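Local coordinates for putative transcriptional regulator protein, LacI family (Rhizobium etli, PDB 3MIZ) that probably binds cis-regulatory DNA as a transcriptional repressor of the LacI family, at residues Ile134-Arg138 with Arg149-Phe153; Asn182-Ala188 with Gln211-Ala215. One frame throughout, in Å; residues are numbered along the deposited sequence.

In the fold
The chain first builds a parallel sheet from its N-terminal strands, with 15-20 and 46-51 among them, and later a second, mixed sheet; contact 1 joins its strand 134-138 to a helix, and contact 2 pairs two helices that rest on the same strand. Contact 1 closes a short loop of ten residues, folding helix 144-160 back on strand 134-138 before the chain enters strand 167-174. Contact 2 opens only after that: helix 206-217 packs on helix 184-192, closing a loop of 22 residues that includes strand 200-203. The two contacts therefore stand in series, neither nested nor crossed. Their centres lie about 15 Å apart: Tyr136 faces contact 1, while Ile137 reaches Ala188 and Ile212 of contact 2.

Contact 1: residues Ile134-Arg138 with Arg149-Phe153; sequences IGYIR and RLDAF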
loop_
_atom_site.group_PDB
_atom_site.type_symbol
_atom_site.label_atom_id
_atom_site.label_comp_id
_atom_site.label_asym_id
_atom_site.label_seq_id
_atom_site.Cartn_x
_atom_site.Cartn_y
_atom_site.Cartn_z
ATOM N N ILE A 134 21.916 15.814 14.317
ATOM C CA ILE A 134 20.793 15.076 13.740
ATOM C C ILE A 134 20.433 15.508 12.325
ATOM O O ILE A 134 20.444 16.696 12.007
ATOM C CB ILE A 134 19.522 15.251 14.605
ATOM C CG1 ILE A 134 19.846 15.000 16.080
ATOM C CG2 ILE A 134 18.426 14.314 14.112
ATOM C CD1 ILE A 134 20.267 13.598 16.368
ATOM N N GLY A 135 20.107 14.531 11.483
ATOM C CA GLY A 135 19.718 14.830 10.119
ATOM C C GLY A 135 18.223 14.623 9.966
ATOM O O GLY A 135 17.617 13.851 10.706
ATOM N N TYR A 136 17.617 15.324 9.016
ATOM C CA TYR A 136 16.189 15.192 8.768
ATOM C C TYR A 136 15.967 15.336 7.264
ATOM O O TYR A 136 16.295 16.366 6.678
ATOM C CB TYR A 136 15.407 16.284 9.515
ATOM C CG TYR A 136 13.906 16.101 9.454
ATOM C CD1 TYR A 136 13.225 15.385 10.443
ATOM C CD2 TYR A 136 13.175 16.573 8.363
ATOM C CE1 TYR A 136 11.848 15.136 10.340
ATOM C CE2 TYR A 136 11.803 16.327 8.248
ATOM C CZ TYR A 136 11.149 15.605 9.237
ATOM O OH TYR A 136 9.809 15.327 9.101
ATOM N N ILE A 137 15.446 14.291 6.632
ATOM C CA ILE A 137 15.176 14.346 5.204
ATOM C C ILE A 137 13.666 14.499 5.062
ATOM O O ILE A 137 12.881 13.612 5.435
ATOM C CB ILE A 137 15.709 13.093 4.487
ATOM C CG1 ILE A 137 17.213 12.953 4.759
ATOM C CG2 ILE A 137 15.505 13.224 2.994
ATOM C CD1 ILE A 137 17.872 11.806 4.018
ATOM N N ARG A 138 13.282 15.665 4.550
ATOM C CA ARG A 138 11.893 16.079 4.386
ATOM C C ARG A 138 10.985 15.376 3.393
ATOM O O ARG A 138 11.359 15.099 2.251
ATOM C CB ARG A 138 11.854 17.576 4.055
ATOM C CG ARG A 138 12.542 18.461 5.078
ATOM C CD ARG A 138 12.704 19.873 4.543
ATOM N NE ARG A 138 11.414 20.500 4.251
ATOM C CZ ARG A 138 11.284 21.706 3.706
ATOM N NH1 ARG A 138 12.364 22.409 3.391
ATOM N NH2 ARG A 138 10.079 22.219 3.498
ATOM N N ARG A 149 5.662 18.030 10.905
ATOM C CA ARG A 149 6.678 17.175 11.510
ATOM C C ARG A 149 8.011 17.919 11.547
ATOM O O ARG A 149 8.789 17.781 12.495
ATOM C CB ARG A 149 6.818 15.875 10.712
ATOM C CG ARG A 149 5.531 15.078 10.679
ATOM C CD ARG A 149 5.611 13.884 9.745
ATOM N NE ARG A 149 4.290 13.288 9.573
ATOM C CZ ARG A 149 4.040 12.231 8.811
ATOM N NH1 ARG A 149 5.020 11.638 8.139
ATOM N NH2 ARG A 149 2.802 11.767 8.722
ATOM N N LEU A 150 8.262 18.711 10.512
ATOM C CA LEU A 150 9.491 19.490 10.423
ATOM C C LEU A 150 9.446 20.630 11.438
ATOM O O LEU A 150 10.460 20.960 12.064
ATOM C CB LEU A 150 9.667 20.049 9.009
ATOM C CG LEU A 150 10.854 21.005 8.815
ATOM C CD1 LEU A 150 12.178 20.286 9.109
ATOM C CD2 LEU A 150 10.834 21.538 7.398
ATOM N N ASP A 151 8.271 21.232 11.607
ATOM C CA ASP A 151 8.130 22.314 12.579
ATOM C C ASP A 151 8.503 21.777 13.959
ATOM O O ASP A 151 9.166 22.454 14.748
ATOM C CB ASP A 151 6.690 22.827 12.646
ATOM C CG ASP A 151 6.283 23.648 11.432
ATOM O OD1 ASP A 151 7.163 24.178 10.711
ATOM O OD2 ASP A 151 5.058 23.778 11.218
ATOM N N ALA A 152 8.061 20.556 14.244
ATOM C CA ALA A 152 8.321 19.922 15.535
ATOM C C ALA A 152 9.801 19.649 15.721
ATOM O O ALA A 152 10.355 19.900 16.787
ATOM C CB ALA A 152 7.542 18.626 15.654
ATOM N N PHE A 153 10.435 19.126 14.683
ATOM C CA PHE A 153 11.858 18.819 14.739
ATOM C C PHE A 153 12.647 20.088 15.040
ATOM O O PHE A 153 13.526 20.095 15.906
ATOM C CB PHE A 153 12.312 18.223 13.404
ATOM C CG PHE A 153 13.784 17.945 13.330
ATOM C CD1 PHE A 153 14.375 17.016 14.180
ATOM C CD2 PHE A 153 14.582 18.607 12.402
ATOM C CE1 PHE A 153 15.747 16.750 14.104
ATOM C CE2 PHE A 153 15.950 18.347 12.319
ATOM C CZ PHE A 153 16.532 17.416 13.171
#
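Tyr136 and Phe153 pack together where strand 134-138 meets helix 144-160, the first two elements of a beta-alpha-beta unit that strand 167-174 completes. Strand and helix run almost antiparallel, at 165°, as expected when the helix carries the chain back for a parallel strand. The tight part is aromatic and aliphatic. The two rings lie 25° from parallel but slid apart, centroids 5.1 Å from each other, so Tyr136 offers CD1 over one face of Phe153 and sets its CB against Phe153 CE2 at 3.5 Å. Ile134 meets the rim of the same ring: its CG2 branch, anti to the backbone N, reaches Phe153 CE1 at 3.6 Å. Large flat and branched residues suit this buried layer, where Leu150 CD1 also lies obliquely against Tyr136 CD2 at 3.9 Å. Arg149 is buried too, but only its CB touches Tyr136 OH, at 3.4 Å; its extended chain carries the guanidinium away to Asp115 and the Gly204 carbonyl. Toward the C-terminal end of the strand the contact thins out and nears solvent at Arg138. That side chain bends at chi3 (61°), and its guanidinium receives Leu150 CD2 over one face, the methyl lying 3.4 Å from Arg138 NE.

Contact 2: residues Asn182-Ala188 with Gln211-Ala215; sequences NYVFAAA and QIYIA
Gln211 reaches from helix 206-217 to the start of helix 184-192 with both ends of its amide. Its NE2 donates to Asn182 OD1 over 3.0 Å (159° at the hydrogen), and OE1 takes the backbone N-H of Phe185 at 2.9 Å from above the carbonyl plane. Asn182 OD1 also accepts from Val184 N, an almost straight bond that makes an Asx turn; its two donors come from opposite faces of the carboxamide. A water lies between Asn182 O and Gln211 OE1, close enough to donate to either. A long amide suits position 211, since it can donate and accept at once and so serve the first turn of a neighbouring helix, here one that starts after Tyr183 at the N-cap. In this periplasmic binding protein-like domain the two helices cross at -45°, with Ala188 and Ile212 resting on Ile137 of the sheet. The remaining contacts are apolar. Small residues permit close approach: Ala188 CB lies 3.8 Å from Ala215 CB. Beside them the branched Val184 and Ile212 meet through their CG1 atoms, 3.9 Å apart. Phe185 turns the edge of its ring toward Ile214 C, with CE1 3.4 Å from Ala215 CA. Lys243 of the second subunit packs on both Phe185 and Gln211.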
loop_
_atom_site.group_PDB
_atom_site.type_symbol
_atom_site.label_atom_id
_atom_site.label_comp_id
_atom_site.label_asym_id
_atom_site.label_seq_id
_atom_site.Cartn_x
_atom_site.Cartn_y
_atom_site.Cartn_z
ATOM N N ASN A 182 11.784 12.094 -7.028
ATOM C CA ASN A 182 12.304 11.536 -5.784
ATOM C C ASN A 182 13.820 11.328 -5.757
ATOM O O ASN A 182 14.369 10.597 -6.573
ATOM C CB ASN A 182 11.566 10.222 -5.511
ATOM C CG ASN A 182 11.928 9.613 -4.174
ATOM O OD1 ASN A 182 13.100 9.344 -3.903
ATOM N ND2 ASN A 182 10.920 9.383 -3.330
ATOM N N TYR A 183 14.488 11.973 -4.803
ATOM C CA TYR A 183 15.943 11.874 -4.689
ATOM C C TYR A 183 16.400 11.621 -3.255
ATOM O O TYR A 183 17.434 12.144 -2.823
ATOM C CB TYR A 183 16.604 13.160 -5.215
ATOM C CG TYR A 183 15.877 14.436 -4.833
ATOM C CD1 TYR A 183 14.801 14.896 -5.590
ATOM C CD2 TYR A 183 16.244 15.170 -3.699
ATOM C CE1 TYR A 183 14.102 16.052 -5.234
ATOM C CE2 TYR A 183 15.551 16.331 -3.334
ATOM C CZ TYR A 183 14.477 16.762 -4.109
ATOM O OH TYR A 183 13.768 17.897 -3.763
ATOM N N VAL A 184 15.639 10.809 -2.525
ATOM C CA VAL A 184 15.966 10.511 -1.132
ATOM C C VAL A 184 17.337 9.845 -1.002
ATOM O O VAL A 184 18.157 10.260 -0.184
ATOM C CB VAL A 184 14.893 9.592 -0.484
ATOM C CG1 VAL A 184 15.214 9.376 0.978
ATOM C CG2 VAL A 184 13.501 10.221 -0.631
ATOM N N PHE A 185 17.585 8.818 -1.810
ATOM C CA PHE A 185 18.868 8.114 -1.761
ATOM C C PHE A 185 20.045 9.071 -1.965
ATOM O O PHE A 185 21.023 9.050 -1.204
ATOM C CB PHE A 185 18.921 7.026 -2.839
ATOM C CG PHE A 185 20.233 6.289 -2.892
ATOM C CD1 PHE A 185 20.533 5.301 -1.956
ATOM C CD2 PHE A 185 21.181 6.606 -3.864
ATOM C CE1 PHE A 185 21.754 4.642 -1.983
ATOM C CE2 PHE A 185 22.411 5.953 -3.901
ATOM C CZ PHE A 185 22.700 4.967 -2.958
ATOM N N ALA A 186 19.949 9.900 -3.002
ATOM C CA ALA A 186 21.007 10.853 -3.323
ATOM C C ALA A 186 21.202 11.884 -2.222
ATOM O O ALA A 186 22.333 12.261 -1.915
ATOM C CB ALA A 186 20.707 11.551 -4.654
ATOM N N ALA A 187 20.104 12.337 -1.626
ATOM C CA ALA A 187 20.181 13.323 -0.557
ATOM C C ALA A 187 20.810 12.717 0.698
ATOM O O ALA A 187 21.639 13.347 1.346
ATOM C CB ALA A 187 18.795 13.861 -0.238
ATOM N N ALA A 188 20.414 11.493 1.033
ATOM C CA ALA A 188 20.940 10.811 2.216
ATOM C C ALA A 188 22.417 10.492 2.040
ATOM O O ALA A 188 23.190 10.507 2.997
ATOM C CB ALA A 188 20.162 9.526 2.468
ATOM N N GLN A 211 15.300 4.039 1.352
ATOM C CA GLN A 211 16.424 4.624 0.616
ATOM C C GLN A 211 17.572 5.072 1.511
ATOM O O GLN A 211 18.738 5.024 1.099
ATOM C CB GLN A 211 15.943 5.804 -0.232
ATOM C CG GLN A 211 14.962 5.384 -1.316
ATOM C CD GLN A 211 14.607 6.519 -2.246
ATOM O OE1 GLN A 211 15.481 7.089 -2.912
ATOM N NE2 GLN A 211 13.325 6.857 -2.303
ATOM N N ILE A 212 17.244 5.514 2.725
ATOM C CA ILE A 212 18.256 5.961 3.683
ATOM C C ILE A 212 19.030 4.747 4.234
ATOM O O ILE A 212 20.230 4.828 4.497
ATOM C CB ILE A 212 17.599 6.754 4.841
ATOM C CG1 ILE A 212 16.837 7.955 4.263
ATOM C CG2 ILE A 212 18.670 7.255 5.815
ATOM C CD1 ILE A 212 16.011 8.723 5.263
ATOM N N TYR A 213 18.341 3.627 4.425
ATOM C CA TYR A 213 19.010 2.414 4.908
ATOM C C TYR A 213 20.029 1.991 3.861
ATOM O O TYR A 213 21.175 1.679 4.182
ATOM C CB TYR A 213 18.005 1.270 5.092
ATOM C CG TYR A 213 17.491 1.091 6.505
ATOM C CD1 TYR A 213 16.870 2.137 7.187
ATOM C CD2 TYR A 213 17.571 -0.153 7.134
ATOM C CE1 TYR A 213 16.336 1.949 8.462
ATOM C CE2 TYR A 213 17.035 -0.354 8.404
ATOM C CZ TYR A 213 16.420 0.698 9.061
ATOM O OH TYR A 213 15.872 0.493 10.307
ATOM N N ILE A 214 19.597 1.972 2.604
ATOM C CA ILE A 214 20.466 1.563 1.505
ATOM C C ILE A 214 21.620 2.544 1.321
ATOM O O ILE A 214 22.759 2.135 1.080
ATOM C CB ILE A 214 19.662 1.411 0.193
ATOM C CG1 ILE A 214 18.587 0.322 0.389
ATOM C CG2 ILE A 214 20.589 1.037 -0.967
ATOM C CD1 ILE A 214 17.773 0.031 -0.834
ATOM N N ALA A 215 21.329 3.834 1.448
ATOM C CA ALA A 215 22.367 4.847 1.318
ATOM C C ALA A 215 23.457 4.617 2.376
ATOM O O ALA A 215 24.645 4.647 2.073
ATOM C CB ALA A 215 21.759 6.234 1.486
HETATM O O HOH W 1 15.603 8.315 -5.256
#